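Local coordinates for protein SmhB (Serratia marcescens, PDB 6ZZ5) that serves as the B component of a tripartite alpha-pore-forming toxin, captured here in its soluble form, which probably inserts into target membranes after rearranging, at residues 35-40 with 45-50; 140-145 with 263-268. One frame throughout, in Å; residues are numbered along the deposited sequence.

Contact 1 (35-40 with 45-50)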
ATOM      1  N   VAL A  35     -15.648  12.495 -16.066  1.00 20.91           N
ATOM      2  CA  VAL A  35     -16.821  13.302 -15.712  1.00 22.59           C
ATOM      3  C   VAL A  35     -17.425  13.824 -17.026  1.00 25.56           C
ATOM      4  O   VAL A  35     -16.730  14.073 -18.056  1.00 25.51           O
ATOM      5  CB  VAL A  35     -16.482  14.422 -14.701  1.00 20.62           C
ATOM      6  CG1 VAL A  35     -15.765  13.904 -13.489  1.00 21.48           C
ATOM      7  CG2 VAL A  35     -15.718  15.580 -15.321  1.00 26.52           C
ATOM      8  N   ASP A  36     -18.712  14.070 -16.952  1.00 27.42           N
ATOM      9  CA  ASP A  36     -19.536  14.500 -18.086  1.00 29.58           C
ATOM     10  C   ASP A  36     -20.384  15.670 -17.569  1.00 33.13           C
ATOM     11  O   ASP A  36     -21.304  15.432 -16.793  1.00 29.56           O
ATOM     12  CB  ASP A  36     -20.386  13.317 -18.535  1.00 27.75           C
ATOM     13  CG  ASP A  36     -21.253  13.657 -19.726  1.00 37.54           C
ATOM     14  OD1 ASP A  36     -21.214  14.857 -20.164  1.00 35.62           O
ATOM     15  OD2 ASP A  36     -21.993  12.744 -20.160  1.00 34.18           O
ATOM     16  N   PHE A  37     -20.054  16.889 -17.942  1.00 31.81           N
ATOM     17  CA  PHE A  37     -20.854  18.075 -17.582  1.00 38.80           C
ATOM     18  C   PHE A  37     -21.585  18.528 -18.840  1.00 32.79           C
ATOM     19  O   PHE A  37     -21.793  19.725 -18.960  1.00 36.52           O
ATOM     20  CB  PHE A  37     -19.944  19.181 -17.056  1.00 32.62           C
ATOM     21  CG  PHE A  37     -19.269  18.884 -15.754  1.00 32.14           C
ATOM     22  CD1 PHE A  37     -19.627  17.789 -14.981  1.00 30.55           C
ATOM     23  CD2 PHE A  37     -18.236  19.708 -15.329  1.00 31.89           C
ATOM     24  CE1 PHE A  37     -18.946  17.505 -13.811  1.00 27.02           C
ATOM     25  CE2 PHE A  37     -17.572  19.444 -14.144  1.00 28.27           C
ATOM     26  CZ  PHE A  37     -17.944  18.352 -13.375  1.00 30.39           C
ATOM     27  N   GLY A  38     -21.905  17.582 -19.738  1.00 41.69           N
ATOM     28  CA  GLY A  38     -22.435  17.842 -21.089  1.00 48.74           C
ATOM     29  C   GLY A  38     -23.691  18.687 -21.022  1.00 53.09           C
ATOM     30  O   GLY A  38     -23.911  19.543 -21.914  1.00 50.78           O
ATOM     31  N   ARG A  39     -24.476  18.504 -19.959  1.00 47.57           N
ATOM     32  CA  ARG A  39     -25.769  19.208 -19.807  1.00 62.30           C
ATOM     33  C   ARG A  39     -25.544  20.721 -19.597  1.00 60.71           C
ATOM     34  O   ARG A  39     -26.424  21.465 -20.003  1.00 48.69           O
ATOM     35  CB  ARG A  39     -26.594  18.488 -18.737  1.00 69.32           C
ATOM     36  CG  ARG A  39     -26.933  17.046 -19.112  1.00 62.09           C
ATOM     37  CD  ARG A  39     -27.638  16.331 -17.970  1.00 76.99           C
ATOM     38  NE  ARG A  39     -28.791  17.109 -17.511  1.00 84.95           N
ATOM     39  CZ  ARG A  39     -30.004  17.085 -18.066  1.00 66.20           C
ATOM     40  NH1 ARG A  39     -30.231  16.313 -19.117  1.00 72.31           N
ATOM     41  NH2 ARG A  39     -30.977  17.839 -17.579  1.00 64.71           N
ATOM     42  N   PHE A  40     -24.386  21.187 -19.102  1.00 45.85           N
ATOM     43  CA  PHE A  40     -24.162  22.621 -18.747  1.00 48.05           C
ATOM     44  C   PHE A  40     -23.031  23.227 -19.574  1.00 53.39           C
ATOM     45  O   PHE A  40     -21.863  23.111 -19.201  1.00 45.37           O
ATOM     46  CB  PHE A  40     -23.933  22.700 -17.238  1.00 46.03           C
ATOM     47  CG  PHE A  40     -24.970  21.943 -16.442  1.00 55.11           C
ATOM     48  CD1 PHE A  40     -26.216  22.510 -16.155  1.00 53.14           C
ATOM     49  CD2 PHE A  40     -24.716  20.642 -16.009  1.00 64.26           C
ATOM     50  CE1 PHE A  40     -27.171  21.800 -15.438  1.00 48.47           C
ATOM     51  CE2 PHE A  40     -25.677  19.933 -15.290  1.00 70.23           C
ATOM     52  CZ  PHE A  40     -26.907  20.510 -15.014  1.00 56.58           C
ATOM     53  N   GLU A  45     -15.053  23.890 -19.727  1.00 32.77           N
ATOM     54  CA  GLU A  45     -13.613  24.024 -19.373  1.00 40.53           C
ATOM     55  C   GLU A  45     -13.281  23.238 -18.082  1.00 31.93           C
ATOM     56  O   GLU A  45     -12.158  22.662 -17.942  1.00 29.58           O
ATOM     57  CB  GLU A  45     -13.231  25.506 -19.292  1.00 39.98           C
ATOM     58  CG  GLU A  45     -11.747  25.716 -19.479  1.00 56.24           C
ATOM     59  CD  GLU A  45     -11.186  25.050 -20.736  1.00 76.33           C
ATOM     60  OE1 GLU A  45     -11.974  24.859 -21.742  1.00 63.75           O
ATOM     61  OE2 GLU A  45      -9.982  24.668 -20.696  1.00 54.80           O
ATOM     62  N   SER A  46     -14.193  23.256 -17.113  1.00 30.06           N
ATOM     63  CA  SER A  46     -14.031  22.542 -15.837  1.00 29.08           C
ATOM     64  C   SER A  46     -14.032  21.043 -16.138  1.00 24.79           C
ATOM     65  O   SER A  46     -13.182  20.397 -15.599  1.00 22.90           O
ATOM     66  CB  SER A  46     -15.077  22.941 -14.835  1.00 32.04           C
ATOM     67  OG  SER A  46     -14.814  24.280 -14.456  1.00 32.34           O
ATOM     68  N   GLU A  47     -14.932  20.546 -17.000  1.00 23.88           N
ATOM     69  CA  GLU A  47     -14.913  19.116 -17.403  1.00 26.36           C
ATOM     70  C   GLU A  47     -13.520  18.755 -17.963  1.00 22.50           C
ATOM     71  O   GLU A  47     -13.013  17.713 -17.602  1.00 22.20           O
ATOM     72  CB  GLU A  47     -16.034  18.790 -18.396  1.00 25.82           C
ATOM     73  CG  GLU A  47     -15.918  17.398 -19.015  1.00 28.40           C
ATOM     74  CD  GLU A  47     -16.987  17.088 -20.074  1.00 34.31           C
ATOM     75  OE1 GLU A  47     -16.670  16.376 -21.035  1.00 37.43           O
ATOM     76  OE2 GLU A  47     -18.161  17.478 -19.878  1.00 25.66           O
ATOM     77  N   ARG A  48     -12.967  19.547 -18.863  1.00 25.41           N
ATOM     78  CA  ARG A  48     -11.651  19.249 -19.503  1.00 27.89           C
ATOM     79  C   ARG A  48     -10.540  19.233 -18.475  1.00 23.57           C
ATOM     80  O   ARG A  48      -9.698  18.327 -18.522  1.00 20.88           O
ATOM     81  CB  ARG A  48     -11.379  20.221 -20.646  1.00 35.72           C
ATOM     82  CG  ARG A  48     -12.209  19.869 -21.876  1.00 55.14           C
ATOM     83  CD  ARG A  48     -11.390  19.830 -23.151  1.00 74.50           C
ATOM     84  NE  ARG A  48     -11.251  21.217 -23.541  1.00 89.61           N
ATOM     85  CZ  ARG A  48     -11.978  21.820 -24.469  1.00 97.45           C
ATOM     86  NH1 ARG A  48     -12.863  21.139 -25.180  1.00101.63           N
ATOM     87  NH2 ARG A  48     -11.777  23.101 -24.718  1.00100.38           N
ATOM     88  N   GLN A  49     -10.516  20.224 -17.594  1.00 22.60           N
ATOM     89  CA  GLN A  49      -9.470  20.282 -16.544  1.00 22.96           C
ATOM     90  C   GLN A  49      -9.557  19.024 -15.657  1.00 19.98           C
ATOM     91  O   GLN A  49      -8.515  18.431 -15.333  1.00 20.30           O
ATOM     92  CB  GLN A  49      -9.597  21.590 -15.743  1.00 22.55           C
ATOM     93  CG  GLN A  49      -9.183  22.811 -16.541  1.00 27.71           C
ATOM     94  CD  GLN A  49      -9.601  24.122 -15.916  1.00 36.75           C
ATOM     95  OE1 GLN A  49     -10.237  24.186 -14.867  1.00 46.85           O
ATOM     96  NE2 GLN A  49      -9.347  25.197 -16.631  1.00 39.49           N
ATOM     97  N   ILE A  50     -10.759  18.685 -15.211  1.00 18.48           N
ATOM     98  CA  ILE A  50     -10.945  17.519 -14.296  1.00 19.23           C
ATOM     99  C   ILE A  50     -10.487  16.242 -15.001  1.00 18.65           C
ATOM    100  O   ILE A  50      -9.865  15.383 -14.358  1.00 19.74           O
ATOM    101  CB  ILE A  50     -12.401  17.440 -13.842  1.00 19.58           C
ATOM    102  CG1 ILE A  50     -12.745  18.625 -12.933  1.00 19.36           C
ATOM    103  CG2 ILE A  50     -12.684  16.093 -13.193  1.00 19.39           C
ATOM    104  CD1 ILE A  50     -14.203  18.791 -12.799  1.00 21.30           C
TER
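Phe37 lies opposite Glu47, their CA atoms 6.0 Å apart, where the irregular run 35-40 passes alongside the first turns of helix 44-92 and folds into a type I beta turn from Phe37 to Phe40. The Glu47 side chain reaches across fully extended, with CG anti to the backbone N (chi1 170°), and takes a bond from the backbone of the loop: Phe37 N donates to Glu47 OE2 at 2.8 Å, arriving from above the carboxylate plane. Asp36 OD1 accepts from Gly38 N at 2.8 Å. Two acids thus hold successive amides, and their oxygens Asp36 OD1 and Glu47 OE2 come within 4.0 Å, a closeness of like charge that the two N-H donors probably ease. On the apolar side, Ile50 sends one branch to Val35 and the other to Phe37. Its CG2 meets Val35 CG2 at 3.7 Å, while its CD1 reaches Phe37 CE2, also at 3.7 Å. Val35 CG2 rests over one face of the Phe37 ring near its rim, and Ser46 CB approaches the ring edge. Val256 and Ile260 of helix 252-300 pack on Val35, and Asn51 ND2 bonds to Val35 O. The Asp36 to Gly38 bond defines an Asx turn overlapping the start of the beta turn, here within the connection between two antiparallel helices of an elongated helical bundle.

Contact 2 (140-145 with 263-268); sequences NYQLIV and GYRGLQ
Between 140-145 and 263-268 the contact is made by side chains, within the packing of helices 99-151 and 252-300 in the elongated bundle: a tyrosine pair on the buried side, and a glutamine with an arginine on a more polar flank. Tyr141 and Tyr264 lie opposite each other in the register, with their CA atoms 8.0 Å apart. The nearest touch is Tyr264 CD2 against Tyr141 CB at 3.8 Å, and the same CD2 continues onto CG and CD1 of Tyr141. The rings meet obliquely, planes at 52° and centroids 5.9 Å apart. With CG of Tyr141 anti to its amide nitrogen (chi1 176°), the phenol runs on to bond its OH to Ala257 O, tying the ring to helix 252-300 at a second point. Tyr264 packs on Ala56 and His60 of helix 44-92. Such side-by-side packing of long helices is consistent with the elongated helical bundles of Hbl-related toxins, and the contact links an early helix of that bundle to a late one. On the polar flank, the bend of Gln142 at chi2 (-53°) carries its amide across the arginine, the two planes almost perpendicular. Arg265 NE donates to Gln142 OE1 in a weak, long bond of 3.3 Å that is nonetheless nearly straight, meeting the guanidinium at its edge and in its plane. A water bridges the same two residues, accepting from Gln142 NE2 at 3.2 Å and from Arg265 NH2 at 3.3 Å. The other terminal nitrogen, Arg265 NH1, forms a salt bridge with Asp167 OD1.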
ATOM      1  N   ASN A 140      -2.524  20.985  -7.095  1.00 19.94           N
ATOM      2  CA  ASN A 140      -2.966  21.810  -8.257  1.00 22.00           C
ATOM      3  C   ASN A 140      -4.419  21.462  -8.639  1.00 21.04           C
ATOM      4  O   ASN A 140      -5.141  22.385  -8.953  1.00 19.90           O
ATOM      5  CB  ASN A 140      -1.982  21.734  -9.427  1.00 20.22           C
ATOM      6  CG  ASN A 140      -0.816  22.658  -9.168  1.00 23.43           C
ATOM      7  OD1 ASN A 140      -0.991  23.861  -8.965  1.00 23.62           O
ATOM      8  ND2 ASN A 140       0.381  22.131  -9.128  1.00 24.74           N
ATOM      9  N   TYR A 141      -4.809  20.190  -8.556  1.00 20.71           N
ATOM     10  CA  TYR A 141      -6.175  19.708  -8.876  1.00 21.04           C
ATOM     11  C   TYR A 141      -7.189  20.500  -8.046  1.00 24.46           C
ATOM     12  O   TYR A 141      -8.239  20.871  -8.591  1.00 22.37           O
ATOM     13  CB  TYR A 141      -6.358  18.199  -8.704  1.00 20.70           C
ATOM     14  CG  TYR A 141      -7.792  17.769  -8.940  1.00 18.05           C
ATOM     15  CD1 TYR A 141      -8.237  17.435 -10.196  1.00 18.96           C
ATOM     16  CD2 TYR A 141      -8.731  17.886  -7.927  1.00 18.94           C
ATOM     17  CE1 TYR A 141      -9.577  17.170 -10.430  1.00 19.70           C
ATOM     18  CE2 TYR A 141     -10.081  17.635  -8.137  1.00 20.32           C
ATOM     19  CZ  TYR A 141     -10.506  17.278  -9.407  1.00 21.80           C
ATOM     20  OH  TYR A 141     -11.821  16.976  -9.636  1.00 21.88           O
ATOM     21  N   GLN A 142      -6.938  20.731  -6.757  1.00 24.83           N
ATOM     22  CA  GLN A 142      -7.933  21.424  -5.883  1.00 26.54           C
ATOM     23  C   GLN A 142      -8.268  22.811  -6.430  1.00 21.05           C
ATOM     24  O   GLN A 142      -9.385  23.241  -6.229  1.00 24.38           O
ATOM     25  CB  GLN A 142      -7.414  21.551  -4.443  1.00 31.18           C
ATOM     26  CG  GLN A 142      -7.418  20.233  -3.685  1.00 30.86           C
ATOM     27  CD  GLN A 142      -8.769  19.543  -3.711  1.00 28.84           C
ATOM     28  OE1 GLN A 142      -8.904  18.433  -4.181  1.00 38.34           O
ATOM     29  NE2 GLN A 142      -9.781  20.206  -3.205  1.00 29.63           N
ATOM     30  N   LEU A 143      -7.386  23.470  -7.165  1.00 22.01           N
ATOM     31  CA  LEU A 143      -7.690  24.807  -7.749  1.00 25.32           C
ATOM     32  C   LEU A 143      -8.902  24.693  -8.687  1.00 27.93           C
ATOM     33  O   LEU A 143      -9.749  25.587  -8.682  1.00 24.02           O
ATOM     34  CB  LEU A 143      -6.492  25.377  -8.498  1.00 28.46           C
ATOM     35  CG  LEU A 143      -5.184  25.501  -7.710  1.00 34.39           C
ATOM     36  CD1 LEU A 143      -4.133  26.159  -8.578  1.00 36.39           C
ATOM     37  CD2 LEU A 143      -5.375  26.277  -6.419  1.00 37.99           C
ATOM     38  N   ILE A 144      -8.995  23.579  -9.426  1.00 24.10           N
ATOM     39  CA  ILE A 144     -10.076  23.312 -10.410  1.00 23.30           C
ATOM     40  C   ILE A 144     -11.437  23.324  -9.687  1.00 24.34           C
ATOM     41  O   ILE A 144     -12.395  23.881 -10.193  1.00 27.07           O
ATOM     42  CB  ILE A 144      -9.807  21.983 -11.140  1.00 24.09           C
ATOM     43  CG1 ILE A 144      -8.480  22.036 -11.914  1.00 26.30           C
ATOM     44  CG2 ILE A 144     -10.988  21.630 -12.047  1.00 26.70           C
ATOM     45  CD1 ILE A 144      -7.966  20.718 -12.386  1.00 25.65           C
ATOM     46  N   VAL A 145     -11.512  22.688  -8.525  1.00 24.89           N
ATOM     47  CA  VAL A 145     -12.742  22.527  -7.727  1.00 26.31           C
ATOM     48  C   VAL A 145     -13.197  23.899  -7.236  1.00 28.53           C
ATOM     49  O   VAL A 145     -14.415  24.186  -7.340  1.00 26.25           O
ATOM     50  CB  VAL A 145     -12.520  21.559  -6.545  1.00 30.19           C
ATOM     51  CG1 VAL A 145     -13.831  21.368  -5.785  1.00 31.93           C
ATOM     52  CG2 VAL A 145     -11.972  20.214  -6.996  1.00 26.84           C
ATOM     53  N   GLY A 263     -10.188  11.824  -3.855  1.00 22.37           N
ATOM     54  CA  GLY A 263      -9.576  10.602  -4.400  1.00 19.46           C
ATOM     55  C   GLY A 263      -8.126  10.841  -4.794  1.00 19.53           C
ATOM     56  O   GLY A 263      -7.306   9.950  -4.594  1.00 19.24           O
ATOM     57  N   TYR A 264      -7.830  11.997  -5.373  1.00 15.96           N
ATOM     58  CA  TYR A 264      -6.485  12.351  -5.851  1.00 19.20           C
ATOM     59  C   TYR A 264      -5.598  12.557  -4.612  1.00 19.20           C
ATOM     60  O   TYR A 264      -4.457  12.019  -4.560  1.00 16.48           O
ATOM     61  CB  TYR A 264      -6.575  13.555  -6.786  1.00 21.79           C
ATOM     62  CG  TYR A 264      -5.535  13.686  -7.872  1.00 20.54           C
ATOM     63  CD1 TYR A 264      -4.322  13.031  -7.819  1.00 18.03           C
ATOM     64  CD2 TYR A 264      -5.789  14.460  -8.982  1.00 18.50           C
ATOM     65  CE1 TYR A 264      -3.390  13.137  -8.825  1.00 18.85           C
ATOM     66  CE2 TYR A 264      -4.886  14.522 -10.042  1.00 19.36           C
ATOM     67  CZ  TYR A 264      -3.681  13.874  -9.958  1.00 20.15           C
ATOM     68  OH  TYR A 264      -2.777  13.926 -10.966  1.00 20.95           O
ATOM     69  N   ARG A 265      -6.093  13.301  -3.624  1.00 16.88           N
ATOM     70  CA  ARG A 265      -5.342  13.518  -2.351  1.00 20.67           C
ATOM     71  C   ARG A 265      -5.150  12.180  -1.648  1.00 20.58           C
ATOM     72  O   ARG A 265      -4.071  11.975  -1.138  1.00 18.37           O
ATOM     73  CB  ARG A 265      -6.012  14.604  -1.498  1.00 25.58           C
ATOM     74  CG  ARG A 265      -5.658  15.976  -2.104  1.00 37.35           C
ATOM     75  CD  ARG A 265      -6.117  17.241  -1.346  1.00 37.84           C
ATOM     76  NE  ARG A 265      -7.572  17.250  -1.395  1.00 64.57           N
ATOM     77  CZ  ARG A 265      -8.390  16.847  -0.427  1.00 47.38           C
ATOM     78  NH1 ARG A 265      -7.873  16.401   0.706  1.00 36.66           N
ATOM     79  NH2 ARG A 265      -9.706  16.906  -0.620  1.00 42.66           N
ATOM     80  N   GLY A 266      -6.174  11.326  -1.635  1.00 19.13           N
ATOM     81  CA  GLY A 266      -6.131   9.995  -0.980  1.00 19.87           C
ATOM     82  C   GLY A 266      -5.089   9.103  -1.644  1.00 17.86           C
ATOM     83  O   GLY A 266      -4.379   8.324  -0.920  1.00 17.01           O
ATOM     84  N   LEU A 267      -4.919   9.232  -2.973  1.00 16.44           N
ATOM     85  CA  LEU A 267      -3.882   8.463  -3.702  1.00 15.66           C
ATOM     86  C   LEU A 267      -2.502   8.962  -3.232  1.00 17.53           C
ATOM     87  O   LEU A 267      -1.625   8.112  -2.929  1.00 17.17           O
ATOM     88  CB  LEU A 267      -4.051   8.616  -5.210  1.00 16.20           C
ATOM     89  CG  LEU A 267      -3.002   7.924  -6.055  1.00 19.63           C
ATOM     90  CD1 LEU A 267      -2.932   6.429  -5.770  1.00 23.77           C
ATOM     91  CD2 LEU A 267      -3.250   8.213  -7.522  1.00 21.45           C
ATOM     92  N   GLN A 268      -2.340  10.262  -3.049  1.00 16.57           N
ATOM     93  CA  GLN A 268      -1.099  10.825  -2.478  1.00 16.54           C
ATOM     94  C   GLN A 268      -0.867  10.304  -1.047  1.00 17.73           C
ATOM     95  O   GLN A 268       0.267   9.870  -0.741  1.00 16.32           O
ATOM     96  CB  GLN A 268      -1.060  12.346  -2.535  1.00 19.67           C
ATOM     97  CG  GLN A 268       0.322  12.852  -2.105  1.00 17.72           C
ATOM     98  CD  GLN A 268       0.376  13.126  -0.622  1.00 17.58           C
ATOM     99  OE1 GLN A 268      -0.551  13.728  -0.106  1.00 17.85           O
ATOM    100  NE2 GLN A 268       1.471  12.750   0.019  1.00 17.45           N
TER
HETATM  101  O   HOH W   1     -11.937  17.823  -2.866  1.00 29.03           O

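Overall arrangement
From the N terminus, helix 4-30 ends in the loop that contains 35-40, and contact 1 closes this loop locally, with four residues between its segments, against the start of helix 44-92. The chain then runs out and back along helices 44-92 and 99-151 before contact 2 opens at 140-145. Its partner 263-268 follows after 117 intervening residues, beyond helix 156-184, three of the four strands and helix 230-245, on helix 252-300. The contacts are in series, neither nested nor crossed; the centres of contact 1 and contact 2 lie about 16 Å apart. They meet through Ile50, whose CG1 packs on Ile144 CG2 at 3.6 Å, so helices 44-92, 99-151 and 252-300 are joined on one side of the chain's centre.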